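Local coordinates for protein C alpha-dehydrogenase (Sphingobium sp. SYK-6, PDB 4YAG) that binds NADH as a short-chain dehydrogenase/reductase and, as a Calpha-dehydrogenase of lignin beta-aryl ether breakdown, probably oxidises an alcohol of its substrate, at residues T104-Y110 with F206-L212. Residues are numbered along the deposited sequence; the frame is centred on the assembly and turned at random.
Sequences TYQDWDY and FRAGSGL
Backbone to backbone, Thr104 and Gly211 come within 5.7 Å between CA atoms where the loop 206-212, turning through a type II beta turn from Arg207 to Ser210, passes the first turns of helix 105-133. Asp107, in the helix's first turn, joins helix and loop through both carboxylate oxygens. Its OD1 offers the syn lone pair to Ser210 OG at 2.7 Å, while OD2 takes Gly211 N at 2.9 Å on its own syn side, nearly straight at 167°. OD2 also receives Thr104 N from the anti side, the bond that, with Thr104 at the N-cap, makes the capping box. Ser210 suits its place because OG, anti to the backbone N (chi1 172°), can give its proton to Asp107 and accept from Leu212 N in an ST turn. An asparagine in place of Asp107 would probably leave one of these donors facing an NH2 group, and Arg202, which forms a salt bridge with OD1, without its counter-charge. Gln106 bends so that NE2 gives a bond to Ala208 O, which lies in the plane of the amide, 2.8 Å away; a neutral amide suits this place because NE2 can also donate to Arg205 O. Gly209, third residue of the type II turn, has a positive phi at which a CB would collide with Ala208 O, so glycine suits it. One turn on from Gln106, Tyr110 CA sits over a face of the Phe206 ring from the loop, 3.7 Å from the centroid and 7° off the normal, a CH-pi contact that a flat apolar ring suits. Such chemistry, a buried carboxylate shared by the helix's N-terminus, two loop donors and an arginine, would favour an ionised Asp107 and fix this loop's course near the cofactor pocket.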
ATOM      1  N   THR A 104     -14.881  -1.643   8.572  1.00 14.33           N
ATOM      2  CA  THR A 104     -14.271  -1.637   9.895  1.00 12.36           C
ATOM      3  C   THR A 104     -12.799  -1.996   9.792  1.00 13.04           C
ATOM      4  O   THR A 104     -12.296  -2.309   8.715  1.00 12.18           O
ATOM      5  CB  THR A 104     -14.936  -2.653  10.768  1.00 13.66           C
ATOM      6  OG1 THR A 104     -14.668  -3.955  10.219  1.00 15.33           O
ATOM      7  CG2 THR A 104     -16.411  -2.402  10.856  1.00 14.39           C
ATOM      8  N   TYR A 105     -12.099  -1.957  10.922  1.00 13.34           N
ATOM      9  CA  TYR A 105     -10.710  -2.351  10.959  1.00 11.41           C
ATOM     10  C   TYR A 105     -10.531  -3.778  10.426  1.00 12.01           C
ATOM     11  O   TYR A 105      -9.553  -4.062   9.765  1.00 11.81           O
ATOM     12  CB  TYR A 105     -10.168  -2.254  12.382  1.00 12.93           C
ATOM     13  CG  TYR A 105      -9.687  -0.875  12.825  1.00 11.27           C
ATOM     14  CD1 TYR A 105      -8.831  -0.121  12.039  1.00 11.42           C
ATOM     15  CD2 TYR A 105     -10.073  -0.359  14.060  1.00 13.77           C
ATOM     16  CE1 TYR A 105      -8.363   1.138  12.466  1.00 13.29           C
ATOM     17  CE2 TYR A 105      -9.615   0.888  14.487  1.00 14.37           C
ATOM     18  CZ  TYR A 105      -8.756   1.610  13.699  1.00 14.52           C
ATOM     19  OH  TYR A 105      -8.283   2.845  14.130  1.00 15.68           O
ATOM     20  N   GLN A 106     -11.489  -4.657  10.689  1.00 11.28           N
ATOM     21  CA  GLN A 106     -11.381  -6.023  10.186  1.00 10.80           C
ATOM     22  C   GLN A 106     -11.357  -6.036   8.665  1.00 13.44           C
ATOM     23  O   GLN A 106     -10.643  -6.837   8.068  1.00 13.37           O
ATOM     24  CB  GLN A 106     -12.515  -6.914  10.692  1.00 12.65           C
ATOM     25  CG  GLN A 106     -12.339  -7.432  12.112  1.00 15.41           C
ATOM     26  CD  GLN A 106     -11.470  -8.675  12.161  1.00 18.30           C
ATOM     27  OE1 GLN A 106     -10.273  -8.606  11.886  1.00 17.74           O
ATOM     28  NE2 GLN A 106     -12.081  -9.832  12.461  1.00 19.97           N
ATOM     29  N   ASP A 107     -12.156  -5.175   8.044  1.00 12.26           N
ATOM     30  CA  ASP A 107     -12.180  -5.084   6.598  1.00 11.52           C
ATOM     31  C   ASP A 107     -10.870  -4.535   6.027  1.00 11.77           C
ATOM     32  O   ASP A 107     -10.341  -5.048   5.033  1.00 11.51           O
ATOM     33  CB  ASP A 107     -13.390  -4.263   6.160  1.00 13.46           C
ATOM     34  CG  ASP A 107     -14.687  -4.890   6.612  1.00 13.68           C
ATOM     35  OD1 ASP A 107     -14.831  -6.121   6.425  1.00 14.32           O
ATOM     36  OD2 ASP A 107     -15.564  -4.197   7.184  1.00 15.47           O
ATOM     37  N   TRP A 108     -10.304  -3.511   6.659  1.00 10.31           N
ATOM     38  CA  TRP A 108      -8.981  -3.016   6.265  1.00 10.49           C
ATOM     39  C   TRP A 108      -7.916  -4.095   6.413  1.00  9.77           C
ATOM     40  O   TRP A 108      -7.129  -4.332   5.509  1.00 10.68           O
ATOM     41  CB  TRP A 108      -8.590  -1.809   7.118  1.00 10.70           C
ATOM     42  CG  TRP A 108      -9.083  -0.510   6.538  1.00 11.13           C
ATOM     43  CD1 TRP A 108     -10.087   0.273   7.009  1.00 16.94           C
ATOM     44  CD2 TRP A 108      -8.587   0.127   5.365  1.00 10.68           C
ATOM     45  NE1 TRP A 108     -10.241   1.376   6.195  1.00 19.00           N
ATOM     46  CE2 TRP A 108      -9.327   1.302   5.179  1.00 18.85           C
ATOM     47  CE3 TRP A 108      -7.572  -0.178   4.459  1.00 11.43           C
ATOM     48  CZ2 TRP A 108      -9.094   2.160   4.105  1.00 17.54           C
ATOM     49  CZ3 TRP A 108      -7.350   0.662   3.406  1.00 14.81           C
ATOM     50  CH2 TRP A 108      -8.102   1.818   3.239  1.00 15.75           C
ATOM     51  N   ASP A 109      -7.918  -4.760   7.556  1.00 10.80           N
ATOM     52  CA  ASP A 109      -6.918  -5.778   7.815  1.00  9.77           C
ATOM     53  C   ASP A 109      -7.027  -6.930   6.824  1.00 10.13           C
ATOM     54  O   ASP A 109      -6.025  -7.412   6.330  1.00 11.98           O
ATOM     55  CB  ASP A 109      -7.018  -6.257   9.253  1.00 11.81           C
ATOM     56  CG  ASP A 109      -6.544  -5.207  10.256  1.00 12.07           C
ATOM     57  OD1 ASP A 109      -5.832  -4.262   9.849  1.00 13.51           O
ATOM     58  OD2 ASP A 109      -6.860  -5.353  11.451  1.00 14.02           O
ATOM     59  N   TYR A 110      -8.249  -7.353   6.543  1.00 10.41           N
ATOM     60  CA  TYR A 110      -8.493  -8.389   5.536  1.00 11.82           C
ATOM     61  C   TYR A 110      -7.999  -7.979   4.164  1.00 10.93           C
ATOM     62  O   TYR A 110      -7.246  -8.696   3.501  1.00  9.76           O
ATOM     63  CB  TYR A 110      -9.987  -8.615   5.478  1.00 11.88           C
ATOM     64  CG  TYR A 110     -10.549  -9.402   4.304  1.00 12.56           C
ATOM     65  CD1 TYR A 110      -9.979 -10.587   3.883  1.00 12.78           C
ATOM     66  CD2 TYR A 110     -11.697  -8.964   3.663  1.00 11.35           C
ATOM     67  CE1 TYR A 110     -10.529 -11.295   2.842  1.00 11.65           C
ATOM     68  CE2 TYR A 110     -12.257  -9.671   2.637  1.00 13.65           C
ATOM     69  CZ  TYR A 110     -11.675 -10.836   2.228  1.00 13.58           C
ATOM     70  OH  TYR A 110     -12.272 -11.546   1.205  1.00 15.16           O
ATOM     71  N   PHE A 206     -11.000 -12.900   9.867  1.00 17.88           N
ATOM     72  CA  PHE A 206     -11.440 -11.560   9.472  1.00 16.77           C
ATOM     73  C   PHE A 206     -12.969 -11.397   9.403  1.00 17.23           C
ATOM     74  O   PHE A 206     -13.459 -10.324   9.030  1.00 15.32           O
ATOM     75  CB  PHE A 206     -10.847 -11.180   8.113  1.00 15.77           C
ATOM     76  CG  PHE A 206      -9.345 -11.082   8.104  1.00 15.31           C
ATOM     77  CD1 PHE A 206      -8.694 -10.141   8.876  1.00 14.41           C
ATOM     78  CD2 PHE A 206      -8.586 -11.933   7.314  1.00 13.85           C
ATOM     79  CE1 PHE A 206      -7.342 -10.043   8.870  1.00 14.79           C
ATOM     80  CE2 PHE A 206      -7.219 -11.838   7.306  1.00 16.03           C
ATOM     81  CZ  PHE A 206      -6.594 -10.894   8.085  1.00 14.91           C
ATOM     82  N   ARG A 207     -13.718 -12.437   9.738  1.00 19.00           N
ATOM     83  CA  ARG A 207     -15.184 -12.418   9.588  1.00 16.48           C
ATOM     84  C   ARG A 207     -15.901 -11.662  10.688  1.00 19.11           C
ATOM     85  O   ARG A 207     -16.768 -10.810  10.414  1.00 22.26           O
ATOM     86  CB  ARG A 207     -15.736 -13.851   9.500  1.00 19.10           C
ATOM     87  CG  ARG A 207     -15.293 -14.547   8.251  1.00 20.62           C
ATOM     88  CD  ARG A 207     -15.745 -15.998   8.118  1.00 22.91           C
ATOM     89  NE  ARG A 207     -15.289 -16.419   6.798  1.00 29.04           N
ATOM     90  CZ  ARG A 207     -16.052 -16.949   5.849  1.00 42.25           C
ATOM     91  NH1 ARG A 207     -17.335 -17.224   6.073  1.00 42.51           N
ATOM     92  NH2 ARG A 207     -15.508 -17.232   4.672  1.00 33.49           N
ATOM     93  N   ALA A 208     -15.559 -11.969  11.938  1.00 19.98           N
ATOM     94  CA  ALA A 208     -16.236 -11.340  13.073  1.00 19.20           C
ATOM     95  C   ALA A 208     -15.927  -9.856  13.095  1.00 20.82           C
ATOM     96  O   ALA A 208     -14.770  -9.465  13.070  1.00 24.59           O
ATOM     97  CB  ALA A 208     -15.801 -11.975  14.371  1.00 25.14           C
ATOM     98  N   GLY A 209     -16.948  -9.018  13.132  1.00 20.75           N
ATOM     99  CA  GLY A 209     -16.695  -7.589  13.208  1.00 22.59           C
ATOM    100  C   GLY A 209     -16.507  -6.904  11.876  1.00 23.23           C
ATOM    101  O   GLY A 209     -16.233  -5.710  11.833  1.00 19.60           O
ATOM    102  N   SER A 210     -16.640  -7.648  10.783  1.00 18.35           N
ATOM    103  CA  SER A 210     -16.702  -7.037   9.459  1.00 16.90           C
ATOM    104  C   SER A 210     -17.965  -6.199   9.345  1.00 16.49           C
ATOM    105  O   SER A 210     -19.006  -6.523   9.937  1.00 18.48           O
ATOM    106  CB  SER A 210     -16.710  -8.113   8.376  1.00 18.62           C
ATOM    107  OG  SER A 210     -16.963  -7.560   7.095  1.00 18.07           O
ATOM    108  N   GLY A 211     -17.884  -5.113   8.590  1.00 19.35           N
ATOM    109  CA  GLY A 211     -19.072  -4.337   8.308  1.00 18.69           C
ATOM    110  C   GLY A 211     -19.658  -4.557   6.925  1.00 19.75           C
ATOM    111  O   GLY A 211     -20.602  -3.874   6.555  1.00 23.06           O
ATOM    112  N   LEU A 212     -19.115  -5.514   6.175  1.00 19.15           N
ATOM    113  CA  LEU A 212     -19.419  -5.635   4.749  1.00 17.51           C
ATOM    114  C   LEU A 212     -20.055  -6.976   4.364  1.00 20.47           C
ATOM    115  O   LEU A 212     -20.081  -7.333   3.192  1.00 21.31           O
ATOM    116  CB  LEU A 212     -18.133  -5.438   3.934  1.00 21.68           C
ATOM    117  CG  LEU A 212     -17.508  -4.059   4.105  1.00 21.37           C
ATOM    118  CD1 LEU A 212     -16.200  -3.947   3.351  1.00 26.81           C
ATOM    119  CD2 LEU A 212     -18.481  -2.958   3.678  1.00 25.09           C
TER